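Local atomic coordinates of putative SAM-dependent O-methyltranferase (Podospora anserina, PDB entry 4YMH), a protein that binds S-adenosyl-L-homocysteine and probably acts as an S-adenosylmethionine-dependent O-methyltransferase of the cation-dependent family. Residues P7-E10 and E11-D14; E98-P101 and K102-A105; Q230-W233 and K234-A237. One frame throughout, in Å; residues are numbered along the deposited sequence.

In the fold
The three contacts follow one another along the chain and do not touch. Interaction 2 belongs to the cofactor pocket: it joins the end of strand 93-98 to helix 101-114, and Glu98 and Tyr99 hold S-adenosyl-L-homocysteine. Interaction 1, at the start of helix 10-22, has its centre about 34 Å from that of interaction 2. Interaction 3, where strand 228-233 leaves the sheet near the C-terminus, lies about 33 Å from interaction 2, centre to centre, on the opposite side of the chain's centre. Interactions 1 and 3 both meet the second subunit, although their nearest atoms are about 18 Å apart. Two of the three, 1 and 2, are capped helix starts.

Interaction 1: P7-E10 and E11-D14; sequences PFNE and ETAD
Phe8, Asn9 and Glu10 meet the first turn of helix 10-22, with Asn9 as its N-cap. Phe8, just ahead of the cap, is buried and folds back on the helix. Its CB lies 3.8 Å from Ala13 CB, while CD1 of the ring reaches CG2 of Thr12, the two side chains crossing at about a right angle. The second subunit helps to enclose this apolar patch, since its Cys185 packs on both Phe8 and Thr12.

Asn9 grips the turn with backbone and side chain together. Its CG sits between the backbone N and the carbonyl carbon (chi1 63°), which turns the amide over the helix end and brings OD1 to the amide of Thr12. The bond from Thr12 N to Asn9 OD1 is 3.0 Å long. Thr12 OG1 donates to the same OD1 at 2.6 Å, tilted well out of the amide plane, so two donors fix the rotation of the cap. The backbone O of Asn9 receives Ala13 N, the first regular bond of the helix. A water accepts from Asn9 ND2.

Glu10, whose side chain starts out away from the turn, contributes its carbonyl. Asp14 N donates to Glu10 O at 3.1 Å, and a second water bridges that same O to Asp14 OD1, lying 3.2 Å from Glu10 O.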
ATOM      1  N   PRO A   7      -7.131  11.479 -10.386  1.00 16.28           N
ATOM      2  CA  PRO A   7      -8.584  11.630 -10.520  1.00 19.04           C
ATOM      3  C   PRO A   7      -9.114  10.752 -11.662  1.00 25.13           C
ATOM      4  O   PRO A   7      -8.541  10.734 -12.757  1.00 28.78           O
ATOM      5  CB  PRO A   7      -8.753  13.128 -10.810  1.00 21.38           C
ATOM      6  CG  PRO A   7      -7.487  13.519 -11.505  1.00 21.04           C
ATOM      7  CD  PRO A   7      -6.393  12.610 -10.985  1.00 17.89           C
ATOM      8  N   PHE A   8     -10.179  10.006 -11.377  1.00 23.94           N
ATOM      9  CA  PHE A   8     -10.837   9.116 -12.338  1.00 23.59           C
ATOM     10  C   PHE A   8     -12.351   9.339 -12.229  1.00 26.17           C
ATOM     11  O   PHE A   8     -12.855   9.534 -11.126  1.00 26.88           O
ATOM     12  CB  PHE A   8     -10.505   7.637 -12.059  1.00 17.57           C
ATOM     13  CG  PHE A   8      -9.067   7.235 -12.373  1.00 22.62           C
ATOM     14  CD1 PHE A   8      -8.565   7.338 -13.663  1.00 21.84           C
ATOM     15  CD2 PHE A   8      -8.245   6.718 -11.386  1.00 20.50           C
ATOM     16  CE1 PHE A   8      -7.268   6.960 -13.963  1.00 22.17           C
ATOM     17  CE2 PHE A   8      -6.925   6.335 -11.678  1.00 15.39           C
ATOM     18  CZ  PHE A   8      -6.444   6.456 -12.967  1.00 17.37           C
ATOM     19  N   ASN A   9     -13.080   9.328 -13.341  1.00 21.76           N
ATOM     20  CA  ASN A   9     -14.534   9.301 -13.222  1.00 26.16           C
ATOM     21  C   ASN A   9     -14.958   7.862 -12.927  1.00 26.64           C
ATOM     22  O   ASN A   9     -14.120   6.963 -12.927  1.00 22.45           O
ATOM     23  CB  ASN A   9     -15.238   9.884 -14.466  1.00 26.64           C
ATOM     24  CG  ASN A   9     -14.984   9.100 -15.758  1.00 30.48           C
ATOM     25  OD1 ASN A   9     -14.558   7.951 -15.750  1.00 26.54           O
ATOM     26  ND2 ASN A   9     -15.300   9.729 -16.881  1.00 30.79           N
ATOM     27  N   GLU A  10     -16.242   7.639 -12.663  1.00 26.35           N
ATOM     28  CA  GLU A  10     -16.689   6.306 -12.234  1.00 31.61           C
ATOM     29  C   GLU A  10     -16.318   5.165 -13.194  1.00 25.80           C
ATOM     30  O   GLU A  10     -15.742   4.136 -12.780  1.00 24.28           O
ATOM     31  CB  GLU A  10     -18.202   6.314 -12.033  1.00 33.60           C
ATOM     32  CG  GLU A  10     -18.642   7.146 -10.860  1.00 40.49           C
ATOM     33  CD  GLU A  10     -20.133   7.293 -10.815  1.00 46.77           C
ATOM     34  OE1 GLU A  10     -20.629   8.353 -11.249  1.00 46.24           O
ATOM     35  OE2 GLU A  10     -20.805   6.346 -10.354  1.00 52.17           O
ATOM     36  N   GLU A  11     -16.663   5.345 -14.470  1.00 27.69           N
ATOM     37  CA  GLU A  11     -16.408   4.325 -15.487  1.00 35.93           C
ATOM     38  C   GLU A  11     -14.909   3.986 -15.585  1.00 32.95           C
ATOM     39  O   GLU A  11     -14.493   2.803 -15.563  1.00 29.52           O
ATOM     40  CB  GLU A  11     -16.943   4.792 -16.850  1.00 41.61           C
ATOM     41  CG  GLU A  11     -16.755   3.770 -17.957  1.00 51.74           C
ATOM     42  CD  GLU A  11     -17.063   4.317 -19.344  1.00 64.03           C
ATOM     43  OE1 GLU A  11     -16.108   4.697 -20.059  1.00 68.90           O
ATOM     44  OE2 GLU A  11     -18.252   4.349 -19.727  1.00 65.91           O
ATOM     45  N   THR A  12     -14.097   5.036 -15.666  1.00 27.78           N
ATOM     46  CA  THR A  12     -12.658   4.872 -15.829  1.00 26.69           C
ATOM     47  C   THR A  12     -12.029   4.242 -14.582  1.00 25.20           C
ATOM     48  O   THR A  12     -11.131   3.403 -14.689  1.00 26.08           O
ATOM     49  CB  THR A  12     -11.980   6.224 -16.142  1.00 22.19           C
ATOM     50  OG1 THR A  12     -12.674   6.862 -17.223  1.00 26.41           O
ATOM     51  CG2 THR A  12     -10.526   6.026 -16.535  1.00 24.73           C
ATOM     52  N   ALA A  13     -12.502   4.630 -13.401  1.00 20.54           N
ATOM     53  CA  ALA A  13     -11.995   4.021 -12.172  1.00 18.10           C
ATOM     54  C   ALA A  13     -12.252   2.504 -12.195  1.00 21.30           C
ATOM     55  O   ALA A  13     -11.374   1.710 -11.817  1.00 25.37           O
ATOM     56  CB  ALA A  13     -12.642   4.660 -10.943  1.00 23.19           C
ATOM     57  N   ASP A  14     -13.435   2.100 -12.660  1.00 21.96           N
ATOM     58  CA  ASP A  14     -13.724   0.665 -12.727  1.00 26.56           C
ATOM     59  C   ASP A  14     -12.827  -0.049 -13.753  1.00 29.45           C
ATOM     60  O   ASP A  14     -12.373  -1.187 -13.523  1.00 28.07           O
ATOM     61  CB  ASP A  14     -15.202   0.424 -13.042  1.00 31.33           C
ATOM     62  CG  ASP A  14     -16.106   0.701 -11.848  1.00 38.11           C
ATOM     63  OD1 ASP A  14     -15.604   0.741 -10.699  1.00 35.83           O
ATOM     64  OD2 ASP A  14     -17.323   0.883 -12.060  1.00 38.03           O
TER
HETATM   65  O   HOH W   1     -15.072   8.087 -19.226  1.00 44.16           O
HETATM   66  O   HOH W   2     -16.178   3.607  -9.614  1.00 39.48           O

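Interaction 2: E98-P101 and K102-A105; sequences EYSP and KMIA. With SAH (S-adenosyl-L-homocysteine), chain E.
Residues 98-101 carry the chain from the end of strand 93-98 into helix 101-114, whose first turn is closed by bonds from Ile104 N to Ser100 O (2.8 Å) and from Ala105 N to Pro101 O. Ser100 is the N-cap: its OG, anti to the backbone N (chi1 164°), turns toward the helix and accepts a weak bond of 3.3 Å from Met103 N. Met103 CG packs against the same hydroxyl, and its side chain continues to Tyr75 and Phe42.

Glu98, at the end of the strand, packs on the first turn. Bent at chi2, its chain lays CG against Ile104 CG1 at 3.7 Å, the two side chains crossing at a slant, and Ile104 CD1 rests on the carbonyl O of Glu98. The carboxylate faces the ribose of S-adenosyl-L-homocysteine and takes one hydroxyl on each oxygen: O3' donates to OE1 at 3.0 Å and O2' to OE2 at 2.9 Å. Ser100 N donates to OE2 on that oxygen's anti lone pair, at 2.9 Å, and Tyr75 N donates to OE1. Both carboxylate oxygens therefore have a backbone partner besides the ribose, which fixes the rotation of the group with its two oxygens facing the diol and would tend to favour its charged form.

Tyr99 points away from the helix and spreads over the adenine. One ring face lies on the base, offset toward the rim, with CD2 3.2 Å from SAH C4.

An acidic residue at the end of the second strand of the sheet, clasping both ribose hydroxyls, is a hallmark of the Rossmann-like class I methyltransferase fold; here the helix cap beside it supplies one of the N-H groups that position the acid.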
ATOM      1  N   GLU A  98     -16.595 -11.480  15.476  1.00 29.36           N
ATOM      2  CA  GLU A  98     -17.843 -11.134  14.787  1.00 28.84           C
ATOM      3  C   GLU A  98     -19.024 -11.113  15.748  1.00 30.37           C
ATOM      4  O   GLU A  98     -19.099 -11.958  16.639  1.00 33.70           O
ATOM      5  CB  GLU A  98     -18.104 -12.128  13.642  1.00 28.46           C
ATOM      6  CG  GLU A  98     -19.462 -11.968  12.963  1.00 30.36           C
ATOM      7  CD  GLU A  98     -19.644 -10.612  12.282  1.00 32.59           C
ATOM      8  OE1 GLU A  98     -18.743 -10.192  11.516  1.00 33.43           O
ATOM      9  OE2 GLU A  98     -20.698  -9.965  12.505  1.00 32.25           O
ATOM     10  N   TYR A  99     -19.972 -10.220  15.559  1.00 30.55           N
ATOM     11  CA  TYR A  99     -21.136 -10.177  16.445  1.00 35.82           C
ATOM     12  C   TYR A  99     -22.475 -10.553  15.855  1.00 35.57           C
ATOM     13  O   TYR A  99     -23.380 -10.838  16.560  1.00 38.31           O
ATOM     14  CB  TYR A  99     -21.240  -8.840  17.170  1.00 45.24           C
ATOM     15  CG  TYR A  99     -21.963  -7.755  16.453  1.00 58.14           C
ATOM     16  CD1 TYR A  99     -22.738  -6.847  17.147  1.00 68.60           C
ATOM     17  CD2 TYR A  99     -21.841  -7.590  15.102  1.00 60.86           C
ATOM     18  CE1 TYR A  99     -23.365  -5.813  16.500  1.00 75.87           C
ATOM     19  CE2 TYR A  99     -22.482  -6.575  14.444  1.00 66.39           C
ATOM     20  CZ  TYR A  99     -23.241  -5.690  15.138  1.00 74.85           C
ATOM     21  OH  TYR A  99     -23.886  -4.656  14.488  1.00 80.00           O
ATOM     22  N   SER A 100     -22.588 -10.551  14.560  1.00 33.88           N
ATOM     23  CA  SER A 100     -23.889 -10.852  13.952  1.00 36.37           C
ATOM     24  C   SER A 100     -24.167 -12.354  13.855  1.00 34.03           C
ATOM     25  O   SER A 100     -23.442 -13.066  13.166  1.00 32.67           O
ATOM     26  CB  SER A 100     -23.978 -10.235  12.555  1.00 38.16           C
ATOM     27  OG  SER A 100     -25.040 -10.814  11.816  1.00 41.60           O
ATOM     28  N   PRO A 101     -25.235 -12.828  14.524  1.00 36.18           N
ATOM     29  CA  PRO A 101     -25.615 -14.249  14.493  1.00 40.82           C
ATOM     30  C   PRO A 101     -25.699 -14.803  13.067  1.00 43.03           C
ATOM     31  O   PRO A 101     -25.145 -15.865  12.766  1.00 42.00           O
ATOM     32  CB  PRO A 101     -26.991 -14.257  15.158  1.00 41.73           C
ATOM     33  CG  PRO A 101     -26.973 -13.076  16.063  1.00 42.45           C
ATOM     34  CD  PRO A 101     -26.147 -12.031  15.361  1.00 39.31           C
ATOM     35  N   LYS A 102     -26.388 -14.067  12.201  1.00 44.01           N
ATOM     36  CA  LYS A 102     -26.504 -14.417  10.791  1.00 42.60           C
ATOM     37  C   LYS A 102     -25.130 -14.636  10.129  1.00 38.04           C
ATOM     38  O   LYS A 102     -24.900 -15.659   9.449  1.00 37.48           O
ATOM     39  CB  LYS A 102     -27.292 -13.323  10.073  1.00 45.27           C
ATOM     40  CG  LYS A 102     -27.239 -13.341   8.563  1.00 51.79           C
ATOM     41  CD  LYS A 102     -28.076 -12.201   7.985  1.00 60.02           C
ATOM     42  CE  LYS A 102     -27.631 -10.849   8.547  1.00 64.15           C
ATOM     43  NZ  LYS A 102     -28.442  -9.704   8.022  1.00 67.72           N
ATOM     44  N   MET A 103     -24.207 -13.705  10.357  1.00 33.50           N
ATOM     45  CA  MET A 103     -22.894 -13.787   9.703  1.00 35.42           C
ATOM     46  C   MET A 103     -21.996 -14.826  10.366  1.00 35.53           C
ATOM     47  O   MET A 103     -21.169 -15.433   9.706  1.00 31.91           O
ATOM     48  CB  MET A 103     -22.195 -12.423   9.681  1.00 35.87           C
ATOM     49  CG  MET A 103     -22.943 -11.361   8.873  1.00 38.88           C
ATOM     50  SD  MET A 103     -23.885 -11.997   7.453  1.00 39.81           S
ATOM     51  CE  MET A 103     -22.572 -12.560   6.352  1.00 36.14           C
ATOM     52  N   ILE A 104     -22.179 -15.041  11.664  1.00 37.78           N
ATOM     53  CA  ILE A 104     -21.475 -16.102  12.374  1.00 34.10           C
ATOM     54  C   ILE A 104     -21.857 -17.486  11.815  1.00 33.51           C
ATOM     55  O   ILE A 104     -20.984 -18.307  11.525  1.00 33.44           O
ATOM     56  CB  ILE A 104     -21.781 -16.041  13.887  1.00 36.71           C
ATOM     57  CG1 ILE A 104     -21.035 -14.864  14.532  1.00 35.14           C
ATOM     58  CG2 ILE A 104     -21.415 -17.361  14.574  1.00 39.61           C
ATOM     59  CD1 ILE A 104     -21.558 -14.499  15.897  1.00 37.18           C
ATOM     60  N   ALA A 105     -23.154 -17.726  11.650  1.00 33.56           N
ATOM     61  CA  ALA A 105     -23.628 -18.974  11.052  1.00 38.48           C
ATOM     62  C   ALA A 105     -23.058 -19.147   9.641  1.00 38.07           C
ATOM     63  O   ALA A 105     -22.498 -20.215   9.304  1.00 36.39           O
ATOM     64  CB  ALA A 105     -25.142 -19.013  11.022  1.00 37.52           C
TER
HETATM   65  N   SAH E1001     -13.907  -8.316   6.684  1.00 31.95           N
HETATM   66  CA  SAH E1001     -14.990  -8.689   5.818  1.00 35.69           C
HETATM   67  CB  SAH E1001     -16.136  -7.683   5.887  1.00 32.83           C
HETATM   68  CG  SAH E1001     -16.486  -7.115   7.259  1.00 29.14           C
HETATM   69  SD  SAH E1001     -17.930  -6.123   7.173  1.00 31.51           S
HETATM   70  C   SAH E1001     -14.532  -8.796   4.389  1.00 35.76           C
HETATM   71  O   SAH E1001     -15.174  -9.448   3.599  1.00 30.25           O
HETATM   72  OXT SAH E1001     -13.516  -8.211   4.045  1.00 36.11           O
HETATM   73  C5' SAH E1001     -18.016  -5.689   8.862  1.00 30.17           C
HETATM   74  C4' SAH E1001     -18.458  -6.814   9.784  1.00 30.11           C
HETATM   75  O4' SAH E1001     -18.303  -6.406  11.131  1.00 33.68           O
HETATM   76  C3' SAH E1001     -19.920  -7.158   9.630  1.00 32.92           C
HETATM   77  O3' SAH E1001     -20.091  -8.536   9.397  1.00 33.00           O
HETATM   78  C2' SAH E1001     -20.542  -6.769  10.947  1.00 31.31           C
HETATM   79  O2' SAH E1001     -21.634  -7.556  11.303  1.00 28.94           O
HETATM   80  C1' SAH E1001     -19.386  -6.841  11.914  1.00 32.84           C
HETATM   81  N9  SAH E1001     -19.535  -5.960  13.081  1.00 33.36           N
HETATM   82  C8  SAH E1001     -20.069  -4.753  13.124  1.00 32.96           C
HETATM   83  N7  SAH E1001     -20.021  -4.260  14.349  1.00 28.91           N
HETATM   84  C5  SAH E1001     -19.443  -5.157  15.110  1.00 30.80           C
HETATM   85  C6  SAH E1001     -19.065  -5.268  16.517  1.00 30.09           C
HETATM   86  N6  SAH E1001     -19.340  -4.268  17.326  1.00 32.24           N
HETATM   87  N1  SAH E1001     -18.452  -6.370  16.938  1.00 29.65           N
HETATM   88  C2  SAH E1001     -18.179  -7.354  16.089  1.00 29.99           C
HETATM   89  N3  SAH E1001     -18.480  -7.328  14.804  1.00 28.46           N
HETATM   90  C4  SAH E1001     -19.103  -6.272  14.269  1.00 31.11           C

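Interaction 3: Q230-W233 and K234-A237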
ATOM      1  N   GLN A 230      -2.486   2.449   7.915  1.00 16.28           N
ATOM      2  CA  GLN A 230      -1.423   1.573   8.419  1.00 15.43           C
ATOM      3  C   GLN A 230      -0.916   2.131   9.736  1.00 17.62           C
ATOM      4  O   GLN A 230      -0.594   3.321   9.834  1.00 15.97           O
ATOM      5  CB  GLN A 230      -0.253   1.478   7.417  1.00 13.63           C
ATOM      6  CG  GLN A 230      -0.674   0.961   6.049  1.00 21.52           C
ATOM      7  CD  GLN A 230       0.484   0.808   5.081  1.00 24.93           C
ATOM      8  OE1 GLN A 230       1.616   1.192   5.370  1.00 25.66           O
ATOM      9  NE2 GLN A 230       0.202   0.226   3.929  1.00 24.35           N
ATOM     10  N   ILE A 231      -0.823   1.278  10.744  1.00 18.06           N
ATOM     11  CA  ILE A 231      -0.362   1.712  12.059  1.00 16.29           C
ATOM     12  C   ILE A 231       0.769   0.801  12.517  1.00 19.48           C
ATOM     13  O   ILE A 231       0.644  -0.422  12.441  1.00 17.93           O
ATOM     14  CB  ILE A 231      -1.497   1.688  13.103  1.00 18.41           C
ATOM     15  CG1 ILE A 231      -2.692   2.534  12.635  1.00 16.19           C
ATOM     16  CG2 ILE A 231      -0.983   2.169  14.453  1.00 19.01           C
ATOM     17  CD1 ILE A 231      -3.928   2.417  13.550  1.00 15.26           C
ATOM     18  N   ARG A 232       1.870   1.387  12.984  1.00 17.32           N
ATOM     19  CA  ARG A 232       2.939   0.571  13.572  1.00 17.57           C
ATOM     20  C   ARG A 232       3.398   1.213  14.866  1.00 19.12           C
ATOM     21  O   ARG A 232       3.146   2.388  15.095  1.00 18.08           O
ATOM     22  CB  ARG A 232       4.128   0.418  12.605  1.00 19.65           C
ATOM     23  CG  ARG A 232       4.864   1.718  12.311  1.00 19.20           C
ATOM     24  CD  ARG A 232       6.069   1.547  11.362  1.00 22.26           C
ATOM     25  NE  ARG A 232       7.174   0.816  11.990  1.00 23.03           N
ATOM     26  CZ  ARG A 232       8.198   1.385  12.629  1.00 24.55           C
ATOM     27  NH1 ARG A 232       8.285   2.712  12.732  1.00 27.84           N
ATOM     28  NH2 ARG A 232       9.140   0.627  13.172  1.00 28.48           N
ATOM     29  N   TRP A 233       4.071   0.459  15.723  1.00 17.25           N
ATOM     30  CA  TRP A 233       4.756   1.089  16.843  1.00 20.00           C
ATOM     31  C   TRP A 233       5.859   1.989  16.299  1.00 23.04           C
ATOM     32  O   TRP A 233       6.573   1.593  15.366  1.00 21.37           O
ATOM     33  CB  TRP A 233       5.386   0.054  17.779  1.00 23.78           C
ATOM     34  CG  TRP A 233       4.449  -0.902  18.457  1.00 21.91           C
ATOM     35  CD1 TRP A 233       4.285  -2.228  18.169  1.00 23.34           C
ATOM     36  CD2 TRP A 233       3.588  -0.624  19.568  1.00 18.66           C
ATOM     37  NE1 TRP A 233       3.368  -2.787  19.024  1.00 23.87           N
ATOM     38  CE2 TRP A 233       2.921  -1.826  19.889  1.00 27.29           C
ATOM     39  CE3 TRP A 233       3.309   0.526  20.318  1.00 21.12           C
ATOM     40  CZ2 TRP A 233       1.996  -1.914  20.931  1.00 29.13           C
ATOM     41  CZ3 TRP A 233       2.380   0.436  21.358  1.00 22.27           C
ATOM     42  CH2 TRP A 233       1.742  -0.774  21.651  1.00 28.86           C
ATOM     43  N   LYS A 234       6.020   3.180  16.883  1.00 18.20           N
ATOM     44  CA  LYS A 234       7.244   3.960  16.667  1.00 27.60           C
ATOM     45  C   LYS A 234       8.448   3.120  17.055  1.00 26.45           C
ATOM     46  O   LYS A 234       8.350   2.306  17.974  1.00 21.22           O
ATOM     47  CB  LYS A 234       7.257   5.244  17.493  1.00 25.72           C
ATOM     48  CG  LYS A 234       6.308   6.320  17.041  1.00 23.55           C
ATOM     49  CD  LYS A 234       6.732   7.659  17.673  1.00 26.50           C
ATOM     50  CE  LYS A 234       5.621   8.708  17.570  1.00 28.60           C
ATOM     51  NZ  LYS A 234       5.168   8.909  16.170  1.00 28.25           N
ATOM     52  N   ASP A 235       9.584   3.325  16.381  1.00 25.56           N
ATOM     53  CA  ASP A 235      10.790   2.559  16.703  1.00 30.64           C
ATOM     54  C   ASP A 235      11.043   2.532  18.212  1.00 29.98           C
ATOM     55  O   ASP A 235      11.272   1.472  18.803  1.00 35.03           O
ATOM     56  CB  ASP A 235      12.022   3.137  15.990  1.00 38.05           C
ATOM     57  CG  ASP A 235      12.049   2.825  14.497  1.00 43.17           C
ATOM     58  OD1 ASP A 235      11.316   1.912  14.058  1.00 42.54           O
ATOM     59  OD2 ASP A 235      12.820   3.491  13.766  1.00 44.86           O
ATOM     60  N   GLY A 236      10.977   3.700  18.838  1.00 27.85           N
ATOM     61  CA  GLY A 236      11.263   3.804  20.262  1.00 31.34           C
ATOM     62  C   GLY A 236      10.181   3.275  21.194  1.00 28.98           C
ATOM     63  O   GLY A 236      10.444   3.046  22.376  1.00 32.46           O
ATOM     64  N   ALA A 237       8.970   3.080  20.668  1.00 26.39           N
ATOM     65  CA  ALA A 237       7.824   2.664  21.478  1.00 23.76           C
ATOM     66  C   ALA A 237       7.681   1.144  21.547  1.00 27.33           C
ATOM     67  O   ALA A 237       6.861   0.620  22.315  1.00 24.77           O
ATOM     68  CB  ALA A 237       6.536   3.284  20.927  1.00 21.52           C
TER
HETATM   69  O   HOH W   3       9.500   5.146  14.268  1.00 28.22           O
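Arg232 and Asp235 form a salt bridge across the turn by which the chain leaves strand 228-233 of the methyltransferase sheet, a strand that runs antiparallel to its neighbour 217-222. Arg232 NH2 donates to Asp235 OD1 at 2.7 Å with an N-H...O angle of 165°. The oxygen lies at the guanidinium edge, near its plane, whereas the carboxylate itself is turned 77° from that plane. Consequently a single oxygen does the work; NH1 adds a weak bond to it at 3.4 Å. A chi1 of 66° starts the arginine chain over its own backbone, and a bend at chi3 brings the guanidinium round to the turn.

Further polar partners tie the corner to the neighbouring strand: Asp218 pairs with Arg232 NH1 through one oxygen and with Lys234 NZ through the other, and Lys234 NZ also donates a hydrogen bond to Ile217 O. Lys65 of the second subunit makes a long, weak ion pair with Asp235.

Apolar contact is looser. Trp233 CE3 stands 4.3 Å from Ala237 CB, and the indole NE1 is hydrogen-bonded to Leu163 O. Trp233 O is buried without a polar partner.

Among the remaining hydrogen bonds, Ala237 N reaches Lys234 O at 2.9 Å and closes the turn. A water joins strand to turn, accepting from Arg232 NH1 at 3.1 Å and from Asp235 N at 2.8 Å.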